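PDB 4R1D: uncharacterized protein, which probably acts as the immunity protein Tli4, binding the type VI secretion lipase Tle4 so that the bacterium is protected from its own effector. Local coordinates for residues 9-14 with 22-27; 67-72 with 91-96; 143-148 with 155-160. All coordinates share one frame; numbering follows the deposited sequence.

Contact 1 of 3, residues 9-14 with 22-27; sequences HCFGRF and AVINAG
Two apolar contacts and one methyl-to-imidazole contact, all between side chains, join residues 9-14 to 22-27: Phe11 with Ile24, Phe11 with Ala26, and His9 with Ile24. The closest is made by the delta methyl of Ile24, which reaches the outer end of the imidazole, with CD1 3.3 Å from His9 CE1. NE2 of His9 is almost as near to that methyl, at 3.5 Å. The two side chains come from opposite directions, and the methyl lies obliquely to the ring. Ile24 has its CG1 anti to the carbonyl carbon (chi1 -58°), which sends CD1 to His9 and leaves the CG2 branch for Phe11. That second branch sits 4.1 Å from Phe11 CZ. Farther along the same ring, Phe11 CE1 meets Ala26 CB more loosely, at 4.4 Å.

No hydrogen bond crosses between the segments. The axes of strands 9-11 and 23-27 come no closer than 10.0 Å, too far for neighbouring strands of one sheet, and their directions differ by 26°. Within 9-14, Phe11 and Phe14 are paired in both senses, Phe11 N to Phe14 O and Phe14 N to Phe11 O. They enclose a type II' turn whose first corner is Gly12, with the positive phi that favours glycine.

Val166 on strand 162-169 also touches both Phe11 and Ile24, while Leu18 on strand 14-18 touches both His9 and Ile24. Such side-chain packing without backbone bonds is characteristic of two layered beta-sheets, here a tight two-residue beta hairpin (7-11 and 14-18) laid against strand 23-30.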
ATOM      1  N   HIS B   9     -12.660  15.146  25.791  1.00 21.19           N
ATOM      2  CA  HIS B   9     -11.369  14.503  25.605  1.00 17.62           C
ATOM      3  C   HIS B   9     -10.342  15.516  25.103  1.00 18.28           C
ATOM      4  O   HIS B   9     -10.673  16.417  24.335  1.00 19.06           O
ATOM      5  CB  HIS B   9     -11.474  13.376  24.565  1.00 14.36           C
ATOM      6  CG  HIS B   9     -12.360  12.243  24.977  1.00 16.01           C
ATOM      7  ND1 HIS B   9     -11.886  11.135  25.646  1.00 19.55           N
ATOM      8  CD2 HIS B   9     -13.683  12.034  24.793  1.00 18.53           C
ATOM      9  CE1 HIS B   9     -12.883  10.301  25.875  1.00 19.09           C
ATOM     10  NE2 HIS B   9     -13.985  10.819  25.362  1.00 20.54           N
ATOM     11  N   CYS B  10      -9.098  15.358  25.537  1.00 16.70           N
ATOM     12  CA  CYS B  10      -7.993  16.158  25.016  1.00 17.62           C
ATOM     13  C   CYS B  10      -7.253  15.351  23.969  1.00 19.56           C
ATOM     14  O   CYS B  10      -6.806  14.241  24.248  1.00 18.45           O
ATOM     15  CB  CYS B  10      -6.989  16.477  26.104  1.00 17.54           C
ATOM     16  SG  CYS B  10      -7.624  17.395  27.507  1.00 21.16           S
ATOM     17  N   PHE B  11      -7.124  15.913  22.771  1.00 15.60           N
ATOM     18  CA  PHE B  11      -6.298  15.317  21.725  1.00 17.63           C
ATOM     19  C   PHE B  11      -5.401  16.421  21.161  1.00 12.61           C
ATOM     20  O   PHE B  11      -5.893  17.426  20.647  1.00 16.34           O
ATOM     21  CB  PHE B  11      -7.162  14.713  20.611  1.00 13.84           C
ATOM     22  CG  PHE B  11      -8.083  13.611  21.072  1.00 15.45           C
ATOM     23  CD1 PHE B  11      -7.578  12.464  21.677  1.00 19.38           C
ATOM     24  CD2 PHE B  11      -9.451  13.714  20.873  1.00 17.33           C
ATOM     25  CE1 PHE B  11      -8.433  11.444  22.095  1.00 17.12           C
ATOM     26  CE2 PHE B  11     -10.316  12.701  21.284  1.00 17.52           C
ATOM     27  CZ  PHE B  11      -9.804  11.564  21.894  1.00 14.93           C
ATOM     28  N   GLY B  12      -4.093  16.267  21.298  1.00 14.17           N
ATOM     29  CA  GLY B  12      -3.183  17.287  20.794  1.00 16.48           C
ATOM     30  C   GLY B  12      -3.491  18.624  21.448  1.00 19.68           C
ATOM     31  O   GLY B  12      -3.525  18.713  22.681  1.00 15.78           O
ATOM     32  N   ARG B  13      -3.736  19.654  20.636  1.00 18.08           N
ATOM     33  CA  ARG B  13      -4.020  20.993  21.163  1.00 13.42           C
ATOM     34  C   ARG B  13      -5.506  21.212  21.382  1.00 14.81           C
ATOM     35  O   ARG B  13      -5.915  22.292  21.813  1.00 18.81           O
ATOM     36  CB  ARG B  13      -3.502  22.086  20.204  1.00 16.10           C
ATOM     37  CG  ARG B  13      -2.032  21.959  19.821  1.00 18.50           C
ATOM     38  CD  ARG B  13      -1.078  22.498  20.891  1.00 19.54           C
ATOM     39  NE  ARG B  13       0.305  22.064  20.667  1.00 20.83           N
ATOM     40  CZ  ARG B  13       1.349  22.477  21.382  1.00 24.49           C
ATOM     41  NH1 ARG B  13       1.174  23.363  22.360  1.00 22.93           N
ATOM     42  NH2 ARG B  13       2.568  22.014  21.124  1.00 19.78           N
ATOM     43  N   PHE B  14      -6.312  20.191  21.100  1.00 18.08           N
ATOM     44  CA  PHE B  14      -7.757  20.376  21.007  1.00 19.31           C
ATOM     45  C   PHE B  14      -8.577  19.603  22.034  1.00 19.21           C
ATOM     46  O   PHE B  14      -8.083  18.678  22.671  1.00 18.24           O
ATOM     47  CB  PHE B  14      -8.236  20.058  19.578  1.00 17.96           C
ATOM     48  CG  PHE B  14      -7.810  21.097  18.573  1.00 18.48           C
ATOM     49  CD1 PHE B  14      -8.695  22.087  18.164  1.00 17.52           C
ATOM     50  CD2 PHE B  14      -6.513  21.114  18.086  1.00 17.76           C
ATOM     51  CE1 PHE B  14      -8.301  23.059  17.271  1.00 19.86           C
ATOM     52  CE2 PHE B  14      -6.108  22.094  17.187  1.00 19.19           C
ATOM     53  CZ  PHE B  14      -7.002  23.063  16.782  1.00 20.65           C
ATOM     54  N   ALA B  22     -18.557   5.624  23.662  1.00 22.77           N
ATOM     55  CA  ALA B  22     -17.724   5.678  22.457  1.00 20.39           C
ATOM     56  C   ALA B  22     -16.473   4.830  22.653  1.00 19.01           C
ATOM     57  O   ALA B  22     -15.849   4.868  23.718  1.00 21.07           O
ATOM     58  CB  ALA B  22     -17.344   7.116  22.142  1.00 19.88           C
ATOM     59  N   VAL B  23     -16.119   4.061  21.624  1.00 17.18           N
ATOM     60  CA  VAL B  23     -14.908   3.249  21.628  1.00 16.77           C
ATOM     61  C   VAL B  23     -13.854   4.003  20.821  1.00 20.00           C
ATOM     62  O   VAL B  23     -14.035   4.229  19.623  1.00 19.20           O
ATOM     63  CB  VAL B  23     -15.157   1.878  20.977  1.00 20.78           C
ATOM     64  CG1 VAL B  23     -13.885   1.036  20.995  1.00 22.59           C
ATOM     65  CG2 VAL B  23     -16.310   1.158  21.681  1.00 21.04           C
ATOM     66  N   ILE B  24     -12.763   4.371  21.484  1.00 15.10           N
ATOM     67  CA  ILE B  24     -11.802   5.350  20.960  1.00 18.27           C
ATOM     68  C   ILE B  24     -10.412   4.738  20.773  1.00 19.30           C
ATOM     69  O   ILE B  24      -9.881   4.091  21.673  1.00 17.85           O
ATOM     70  CB  ILE B  24     -11.677   6.549  21.929  1.00 18.23           C
ATOM     71  CG1 ILE B  24     -13.044   7.202  22.148  1.00 20.14           C
ATOM     72  CG2 ILE B  24     -10.659   7.572  21.424  1.00 17.61           C
ATOM     73  CD1 ILE B  24     -13.099   8.110  23.375  1.00 18.46           C
ATOM     74  N   ASN B  25      -9.833   4.940  19.594  1.00 16.21           N
ATOM     75  CA  ASN B  25      -8.459   4.554  19.326  1.00 17.96           C
ATOM     76  C   ASN B  25      -7.705   5.776  18.805  1.00 16.91           C
ATOM     77  O   ASN B  25      -8.136   6.392  17.839  1.00 16.33           O
ATOM     78  CB  ASN B  25      -8.413   3.437  18.283  1.00 16.73           C
ATOM     79  CG  ASN B  25      -8.802   2.097  18.859  1.00 20.31           C
ATOM     80  OD1 ASN B  25      -7.971   1.404  19.437  1.00 21.86           O
ATOM     81  ND2 ASN B  25     -10.077   1.735  18.726  1.00 18.34           N
ATOM     82  N   ALA B  26      -6.598   6.120  19.455  1.00 17.30           N
ATOM     83  CA  ALA B  26      -5.870   7.341  19.123  1.00 17.12           C
ATOM     84  C   ALA B  26      -4.408   7.083  18.808  1.00 13.99           C
ATOM     85  O   ALA B  26      -3.784   6.168  19.355  1.00 17.46           O
ATOM     86  CB  ALA B  26      -5.976   8.345  20.245  1.00 16.94           C
ATOM     87  N   GLY B  27      -3.863   7.932  17.946  1.00 15.08           N
ATOM     88  CA  GLY B  27      -2.448   7.927  17.648  1.00 11.47           C
ATOM     89  C   GLY B  27      -1.923   9.350  17.603  1.00 15.72           C
ATOM     90  O   GLY B  27      -2.647  10.269  17.199  1.00 12.86           O
TER

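Contact 2 of 3, residues 67-72 with 91-96; sequences MFLRKI and KTYLLD
Leu69 and Tyr93 make the first shell. Methyl CD1 of Leu69 approaches the CD1-CE1 bond of the phenol ring obliquely, 3.2 Å from Tyr93 CD1 and 3.3 Å from Tyr93 CE1. These distances are shorter than a relaxed carbon contact, and their exact closeness is doubtful. The two side chains cross at about a right angle. At the far end of the phenol, Arg70 NH2 comes within 3.8 Å of Tyr93 OH; this is proximity without a hydrogen bond, and the guanidinium and ring planes stand 80° apart.

Leu69 and Arg70 both face Leu82 in a classic beta bulge on strand 68-73, where Leu69 leaves the usual extended conformation (psi -55°). The bulge is consistent with two consecutive residues reaching the same tyrosine. Strand 79-84 lies between the two strands of the contact, so Leu69 and Tyr93 meet across it, their CA atoms 8.9 Å apart.

Farther out, the guanidinium of Arg70 forms a salt bridge through NE with Glu119. Tyr93 meets the ring of Trp84 and packs on Leu82, both on that middle strand. Just before the tyrosine, Lys91 NZ forms a salt bridge with Glu405 of the partner Tle4 chain, and Thr92 OG1 and Lys91 N hydrogen-bond to Asp406 of that chain.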
ATOM      1  N   MET B  67      25.654  -2.710  12.808  1.00 23.04           N
ATOM      2  CA  MET B  67      24.436  -1.940  12.601  1.00 22.13           C
ATOM      3  C   MET B  67      24.160  -1.004  13.766  1.00 19.37           C
ATOM      4  O   MET B  67      23.506   0.022  13.598  1.00 19.99           O
ATOM      5  CB  MET B  67      23.228  -2.860  12.353  1.00 17.96           C
ATOM      6  CG  MET B  67      23.205  -3.473  10.962  1.00 20.22           C
ATOM      7  SD  MET B  67      22.962  -2.235   9.692  1.00 21.46           S
ATOM      8  CE  MET B  67      21.232  -1.806   9.963  1.00 19.22           C
ATOM      9  N   PHE B  68      24.665  -1.347  14.950  1.00 19.65           N
ATOM     10  CA  PHE B  68      24.480  -0.479  16.107  1.00 20.16           C
ATOM     11  C   PHE B  68      25.546   0.608  16.150  1.00 22.91           C
ATOM     12  O   PHE B  68      26.737   0.321  16.094  1.00 24.05           O
ATOM     13  CB  PHE B  68      24.497  -1.276  17.410  1.00 21.13           C
ATOM     14  CG  PHE B  68      24.148  -0.452  18.616  1.00 23.49           C
ATOM     15  CD1 PHE B  68      22.844  -0.033  18.823  1.00 21.16           C
ATOM     16  CD2 PHE B  68      25.118  -0.103  19.548  1.00 25.11           C
ATOM     17  CE1 PHE B  68      22.508   0.726  19.931  1.00 20.88           C
ATOM     18  CE2 PHE B  68      24.784   0.660  20.663  1.00 26.15           C
ATOM     19  CZ  PHE B  68      23.480   1.070  20.852  1.00 26.30           C
ATOM     20  N   LEU B  69      25.111   1.854  16.254  1.00 22.62           N
ATOM     21  CA  LEU B  69      26.041   2.976  16.302  1.00 20.89           C
ATOM     22  C   LEU B  69      26.310   3.450  17.731  1.00 29.12           C
ATOM     23  O   LEU B  69      27.461   3.498  18.160  1.00 29.34           O
ATOM     24  CB  LEU B  69      25.538   4.111  15.419  1.00 23.22           C
ATOM     25  CG  LEU B  69      25.422   3.566  13.987  1.00 30.47           C
ATOM     26  CD1 LEU B  69      24.612   4.476  13.107  1.00 28.79           C
ATOM     27  CD2 LEU B  69      26.814   3.314  13.388  1.00 31.63           C
ATOM     28  N   ARG B  70      25.261   3.784  18.474  1.00 24.63           N
ATOM     29  CA  ARG B  70      25.449   4.245  19.845  1.00 27.04           C
ATOM     30  C   ARG B  70      24.157   4.333  20.628  1.00 25.93           C
ATOM     31  O   ARG B  70      23.070   4.456  20.061  1.00 23.41           O
ATOM     32  CB  ARG B  70      26.167   5.606  19.881  1.00 28.77           C
ATOM     33  CG  ARG B  70      25.560   6.683  18.987  1.00 31.50           C
ATOM     34  CD  ARG B  70      26.468   7.917  18.905  1.00 37.36           C
ATOM     35  NE  ARG B  70      26.354   8.592  17.610  1.00 42.11           N
ATOM     36  CZ  ARG B  70      26.984   8.200  16.504  1.00 31.53           C
ATOM     37  NH1 ARG B  70      27.781   7.138  16.533  1.00 45.42           N
ATOM     38  NH2 ARG B  70      26.821   8.862  15.367  1.00 32.79           N
ATOM     39  N   LYS B  71      24.289   4.257  21.945  1.00 25.12           N
ATOM     40  CA  LYS B  71      23.195   4.571  22.840  1.00 22.64           C
ATOM     41  C   LYS B  71      23.401   5.985  23.358  1.00 29.92           C
ATOM     42  O   LYS B  71      24.467   6.310  23.889  1.00 28.95           O
ATOM     43  CB  LYS B  71      23.155   3.577  23.992  1.00 25.39           C
ATOM     44  CG  LYS B  71      21.963   3.749  24.911  1.00 26.42           C
ATOM     45  CD  LYS B  71      21.984   2.694  26.002  1.00 33.53           C
ATOM     46  CE  LYS B  71      20.865   2.907  27.001  1.00 32.51           C
ATOM     47  NZ  LYS B  71      20.970   1.930  28.119  1.00 35.73           N
ATOM     48  N   ILE B  72      22.390   6.831  23.180  1.00 21.40           N
ATOM     49  CA  ILE B  72      22.477   8.231  23.551  1.00 25.74           C
ATOM     50  C   ILE B  72      21.654   8.534  24.801  1.00 26.19           C
ATOM     51  O   ILE B  72      20.509   8.099  24.924  1.00 25.55           O
ATOM     52  CB  ILE B  72      22.028   9.145  22.384  1.00 28.83           C
ATOM     53  CG1 ILE B  72      22.936   8.926  21.165  1.00 30.97           C
ATOM     54  CG2 ILE B  72      22.040  10.609  22.804  1.00 27.92           C
ATOM     55  CD1 ILE B  72      22.398   9.521  19.879  1.00 25.48           C
ATOM     56  N   LYS B  91      22.982   7.566   4.462  1.00 18.13           N
ATOM     57  CA  LYS B  91      22.619   8.952   4.763  1.00 20.63           C
ATOM     58  C   LYS B  91      21.665   9.120   5.940  1.00 19.29           C
ATOM     59  O   LYS B  91      21.462  10.242   6.426  1.00 19.77           O
ATOM     60  CB  LYS B  91      22.042   9.619   3.525  1.00 23.02           C
ATOM     61  CG  LYS B  91      22.942   9.439   2.314  1.00 24.05           C
ATOM     62  CD  LYS B  91      22.512  10.320   1.161  1.00 29.86           C
ATOM     63  CE  LYS B  91      23.506  10.231  -0.000  1.00 35.91           C
ATOM     64  NZ  LYS B  91      23.262   9.053  -0.888  1.00 31.99           N
ATOM     65  N   THR B  92      21.069   8.015   6.379  1.00 24.69           N
ATOM     66  CA  THR B  92      20.075   8.069   7.445  1.00 18.47           C
ATOM     67  C   THR B  92      20.276   6.983   8.484  1.00 17.68           C
ATOM     68  O   THR B  92      20.662   5.850   8.170  1.00 17.44           O
ATOM     69  CB  THR B  92      18.620   7.974   6.911  1.00 16.47           C
ATOM     70  OG1 THR B  92      18.419   6.714   6.257  1.00 18.69           O
ATOM     71  CG2 THR B  92      18.323   9.119   5.940  1.00 20.38           C
ATOM     72  N   TYR B  93      20.011   7.366   9.730  1.00 17.65           N
ATOM     73  CA  TYR B  93      19.990   6.463  10.864  1.00 17.55           C
ATOM     74  C   TYR B  93      18.545   6.183  11.236  1.00 18.89           C
ATOM     75  O   TYR B  93      17.629   6.892  10.821  1.00 17.78           O
ATOM     76  CB  TYR B  93      20.602   7.150  12.089  1.00 20.13           C
ATOM     77  CG  TYR B  93      22.034   7.621  11.954  1.00 21.16           C
ATOM     78  CD1 TYR B  93      23.028   6.782  11.482  1.00 21.64           C
ATOM     79  CD2 TYR B  93      22.387   8.906  12.330  1.00 22.17           C
ATOM     80  CE1 TYR B  93      24.348   7.228  11.376  1.00 27.06           C
ATOM     81  CE2 TYR B  93      23.687   9.354  12.230  1.00 25.70           C
ATOM     82  CZ  TYR B  93      24.662   8.513  11.753  1.00 28.85           C
ATOM     83  OH  TYR B  93      25.958   8.977  11.661  1.00 30.40           O
ATOM     84  N   LEU B  94      18.360   5.146  12.044  1.00 16.54           N
ATOM     85  CA  LEU B  94      17.145   4.969  12.807  1.00 16.73           C
ATOM     86  C   LEU B  94      17.485   5.405  14.219  1.00 17.61           C
ATOM     87  O   LEU B  94      18.471   4.929  14.799  1.00 18.50           O
ATOM     88  CB  LEU B  94      16.767   3.494  12.817  1.00 18.82           C
ATOM     89  CG  LEU B  94      15.414   3.111  13.409  1.00 25.23           C
ATOM     90  CD1 LEU B  94      14.281   3.842  12.676  1.00 27.21           C
ATOM     91  CD2 LEU B  94      15.247   1.599  13.322  1.00 29.90           C
ATOM     92  N   LEU B  95      16.695   6.326  14.758  1.00 16.23           N
ATOM     93  CA  LEU B  95      16.834   6.736  16.149  1.00 17.47           C
ATOM     94  C   LEU B  95      15.598   6.286  16.911  1.00 15.96           C
ATOM     95  O   LEU B  95      14.498   6.788  16.684  1.00 18.68           O
ATOM     96  CB  LEU B  95      17.005   8.247  16.253  1.00 15.11           C
ATOM     97  CG  LEU B  95      17.059   8.809  17.678  1.00 20.19           C
ATOM     98  CD1 LEU B  95      18.184   8.151  18.462  1.00 21.44           C
ATOM     99  CD2 LEU B  95      17.211  10.322  17.653  1.00 19.39           C
ATOM    100  N   ASP B  96      15.791   5.303  17.783  1.00 17.84           N
ATOM    101  CA  ASP B  96      14.704   4.727  18.574  1.00 16.23           C
ATOM    102  C   ASP B  96      14.740   5.331  19.985  1.00 19.43           C
ATOM    103  O   ASP B  96      15.536   4.896  20.822  1.00 25.25           O
ATOM    104  CB  ASP B  96      14.907   3.219  18.632  1.00 18.16           C
ATOM    105  CG  ASP B  96      13.698   2.468  19.174  1.00 15.87           C
ATOM    106  OD1 ASP B  96      12.669   3.115  19.391  1.00 17.60           O
ATOM    107  OD2 ASP B  96      13.804   1.230  19.359  1.00 19.00           O
TER

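Contact 3 of 3, residues 143-148 with 155-160; sequences SEPGFC and AGDSFQ
The open end of the beta hairpin formed by strands 146-149 and 152-155 is where Gly146 pairs with Ala155. They form an antiparallel non-hydrogen-bonded pair with CA atoms 4.2 Å apart. One step outward, Gly156 N donates to Pro145 O at 3.1 Å, with a nearly straight N-H...O angle of 165°. The donor stands above the carbonyl plane, 53° out of it. A CA-H...O contact adds to this, Gly146 CA lying 3.5 Å from Gly156 O. Gly146 and Gly156 both have positive phi, in backbone conformations that call for glycine.

Side chains close in around this backbone. Glu144 extends with CG anti to its backbone N (chi1 166°), carrying OE2 to 3.5 Å from the methyl CB of Ala155, while OE1 hydrogen-bonds to Tyr153 OH. Pro145 sets its CB 3.8 Å from Gly156 O and 4.2 Å from Asp157 CB. Beyond them Gln160 NE2 comes loosely alongside Phe147 CB, its hydrogen bond going to Glu162. Gly156 O, which takes no N-H bond from 143-148, accepts one from Arg13. These features fit the open end of an antiparallel beta hairpin, where the chain leaves for strand 162-169.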
ATOM      1  N   SER B 143      -4.235  23.045  32.011  1.00 25.32           N
ATOM      2  CA  SER B 143      -4.385  24.466  31.770  1.00 24.64           C
ATOM      3  C   SER B 143      -3.090  25.062  31.213  1.00 23.37           C
ATOM      4  O   SER B 143      -3.093  26.166  30.675  1.00 32.17           O
ATOM      5  CB  SER B 143      -4.807  25.194  33.055  1.00 32.72           C
ATOM      6  OG  SER B 143      -3.812  25.069  34.051  1.00 34.38           O
ATOM      7  N   GLU B 144      -1.990  24.329  31.340  1.00 27.02           N
ATOM      8  CA  GLU B 144      -0.719  24.722  30.727  1.00 27.03           C
ATOM      9  C   GLU B 144      -0.761  24.440  29.218  1.00 26.37           C
ATOM     10  O   GLU B 144      -1.412  23.495  28.790  1.00 23.37           O
ATOM     11  CB  GLU B 144       0.440  23.950  31.373  1.00 32.61           C
ATOM     12  CG  GLU B 144       1.765  24.006  30.606  1.00 38.58           C
ATOM     13  CD  GLU B 144       2.946  23.379  31.363  1.00 44.59           C
ATOM     14  OE1 GLU B 144       2.747  22.420  32.137  1.00 37.46           O
ATOM     15  OE2 GLU B 144       4.085  23.851  31.177  1.00 52.75           O
ATOM     16  N   PRO B 145      -0.080  25.270  28.412  1.00 27.59           N
ATOM     17  CA  PRO B 145       0.004  25.019  26.965  1.00 26.89           C
ATOM     18  C   PRO B 145       0.721  23.705  26.685  1.00 21.56           C
ATOM     19  O   PRO B 145       1.644  23.337  27.418  1.00 20.94           O
ATOM     20  CB  PRO B 145       0.862  26.182  26.454  1.00 27.23           C
ATOM     21  CG  PRO B 145       0.696  27.266  27.483  1.00 29.72           C
ATOM     22  CD  PRO B 145       0.548  26.550  28.795  1.00 30.95           C
ATOM     23  N   GLY B 146       0.313  23.003  25.634  1.00 20.94           N
ATOM     24  CA  GLY B 146       1.003  21.779  25.262  1.00 19.97           C
ATOM     25  C   GLY B 146       0.162  20.828  24.434  1.00 17.36           C
ATOM     26  O   GLY B 146      -1.040  21.037  24.271  1.00 19.05           O
ATOM     27  N   PHE B 147       0.810  19.771  23.946  1.00 19.33           N
ATOM     28  CA  PHE B 147       0.207  18.799  23.044  1.00 19.84           C
ATOM     29  C   PHE B 147      -0.120  17.512  23.812  1.00 14.47           C
ATOM     30  O   PHE B 147       0.776  16.794  24.243  1.00 18.29           O
ATOM     31  CB  PHE B 147       1.197  18.527  21.907  1.00 18.07           C
ATOM     32  CG  PHE B 147       0.657  17.642  20.816  1.00 17.96           C
ATOM     33  CD1 PHE B 147      -0.054  18.180  19.753  1.00 20.58           C
ATOM     34  CD2 PHE B 147       0.882  16.280  20.843  1.00 18.41           C
ATOM     35  CE1 PHE B 147      -0.541  17.359  18.743  1.00 18.70           C
ATOM     36  CE2 PHE B 147       0.396  15.465  19.844  1.00 18.87           C
ATOM     37  CZ  PHE B 147      -0.315  16.001  18.796  1.00 15.85           C
ATOM     38  N   CYS B 148      -1.405  17.235  23.998  1.00 17.32           N
ATOM     39  CA  CYS B 148      -1.826  16.096  24.802  1.00 16.90           C
ATOM     40  C   CYS B 148      -1.716  14.789  24.044  1.00 17.84           C
ATOM     41  O   CYS B 148      -2.130  14.701  22.897  1.00 17.68           O
ATOM     42  CB  CYS B 148      -3.258  16.273  25.296  1.00 15.92           C
ATOM     43  SG  CYS B 148      -3.436  17.497  26.642  1.00 19.54           S
ATOM     44  N   ALA B 155       4.715  19.759  27.026  1.00 22.47           N
ATOM     45  CA  ALA B 155       4.487  21.123  27.485  1.00 24.17           C
ATOM     46  C   ALA B 155       5.191  22.146  26.596  1.00 23.54           C
ATOM     47  O   ALA B 155       6.267  21.884  26.062  1.00 27.09           O
ATOM     48  CB  ALA B 155       4.941  21.276  28.940  1.00 28.03           C
ATOM     49  N   GLY B 156       4.573  23.311  26.441  1.00 22.84           N
ATOM     50  CA  GLY B 156       5.168  24.387  25.679  1.00 32.63           C
ATOM     51  C   GLY B 156       4.285  24.829  24.530  1.00 31.49           C
ATOM     52  O   GLY B 156       3.235  24.237  24.262  1.00 23.65           O
ATOM     53  N   ASP B 157       4.700  25.889  23.855  1.00 25.96           N
ATOM     54  CA  ASP B 157       3.944  26.388  22.719  1.00 29.77           C
ATOM     55  C   ASP B 157       4.883  26.827  21.608  1.00 28.86           C
ATOM     56  O   ASP B 157       4.533  27.663  20.775  1.00 34.04           O
ATOM     57  CB  ASP B 157       3.021  27.532  23.139  1.00 34.85           C
ATOM     58  CG  ASP B 157       3.754  28.628  23.882  1.00 35.92           C
ATOM     59  OD1 ASP B 157       4.999  28.674  23.802  1.00 40.37           O
ATOM     60  OD2 ASP B 157       3.081  29.447  24.546  1.00 54.20           O
ATOM     61  N   SER B 158       6.083  26.266  21.614  1.00 22.32           N
ATOM     62  CA  SER B 158       7.030  26.493  20.537  1.00 31.06           C
ATOM     63  C   SER B 158       6.644  25.588  19.383  1.00 30.74           C
ATOM     64  O   SER B 158       6.271  24.433  19.589  1.00 27.12           O
ATOM     65  CB  SER B 158       8.452  26.173  20.992  1.00 32.08           C
ATOM     66  OG  SER B 158       8.822  26.984  22.093  1.00 41.73           O
ATOM     67  N   PHE B 159       6.731  26.104  18.164  1.00 29.74           N
ATOM     68  CA  PHE B 159       6.306  25.312  17.020  1.00 25.16           C
ATOM     69  C   PHE B 159       7.090  24.011  16.883  1.00 23.80           C
ATOM     70  O   PHE B 159       8.306  23.981  17.055  1.00 25.70           O
ATOM     71  CB  PHE B 159       6.398  26.103  15.717  1.00 26.37           C
ATOM     72  CG  PHE B 159       5.950  25.314  14.535  1.00 20.76           C
ATOM     73  CD1 PHE B 159       4.599  25.160  14.277  1.00 21.60           C
ATOM     74  CD2 PHE B 159       6.866  24.669  13.721  1.00 33.10           C
ATOM     75  CE1 PHE B 159       4.165  24.400  13.209  1.00 28.72           C
ATOM     76  CE2 PHE B 159       6.443  23.906  12.647  1.00 30.48           C
ATOM     77  CZ  PHE B 159       5.088  23.774  12.389  1.00 26.63           C
ATOM     78  N   GLN B 160       6.375  22.932  16.573  1.00 21.51           N
ATOM     79  CA  GLN B 160       6.981  21.661  16.194  1.00 21.05           C
ATOM     80  C   GLN B 160       5.984  20.983  15.263  1.00 18.83           C
ATOM     81  O   GLN B 160       4.788  21.286  15.324  1.00 19.97           O
ATOM     82  CB  GLN B 160       7.211  20.785  17.422  1.00 23.37           C
ATOM     83  CG  GLN B 160       5.957  20.599  18.247  1.00 22.31           C
ATOM     84  CD  GLN B 160       6.180  19.784  19.507  1.00 26.29           C
ATOM     85  OE1 GLN B 160       7.313  19.589  19.948  1.00 25.92           O
ATOM     86  NE2 GLN B 160       5.092  19.294  20.090  1.00 23.56           N
TER

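In the fold
Contacts 1 and 3 adjoin, with centres about 16 Å apart. Gly12 O lies 2.9 Å from Cys148 N and Arg13 NH1 lies 2.9 Å from Gly156 O, both probable hydrogen bonds, so the turn in 9-14 is joined to both segments of contact 3. This junction links the N-terminal and C-terminal domains of the immunity-protein family. Contact 2 stands apart: its centre is about 31 Å from that of contact 1 and about 28 Å from that of contact 3, with nearest atoms about 16 and 14 Å away. All three approach the partner Tle4 chain. Contact 2 has polar bonds to it, whereas contacts 1 and 3 pack on it, Asn25 on Ala66 and Phe159 on Asp391 of that chain.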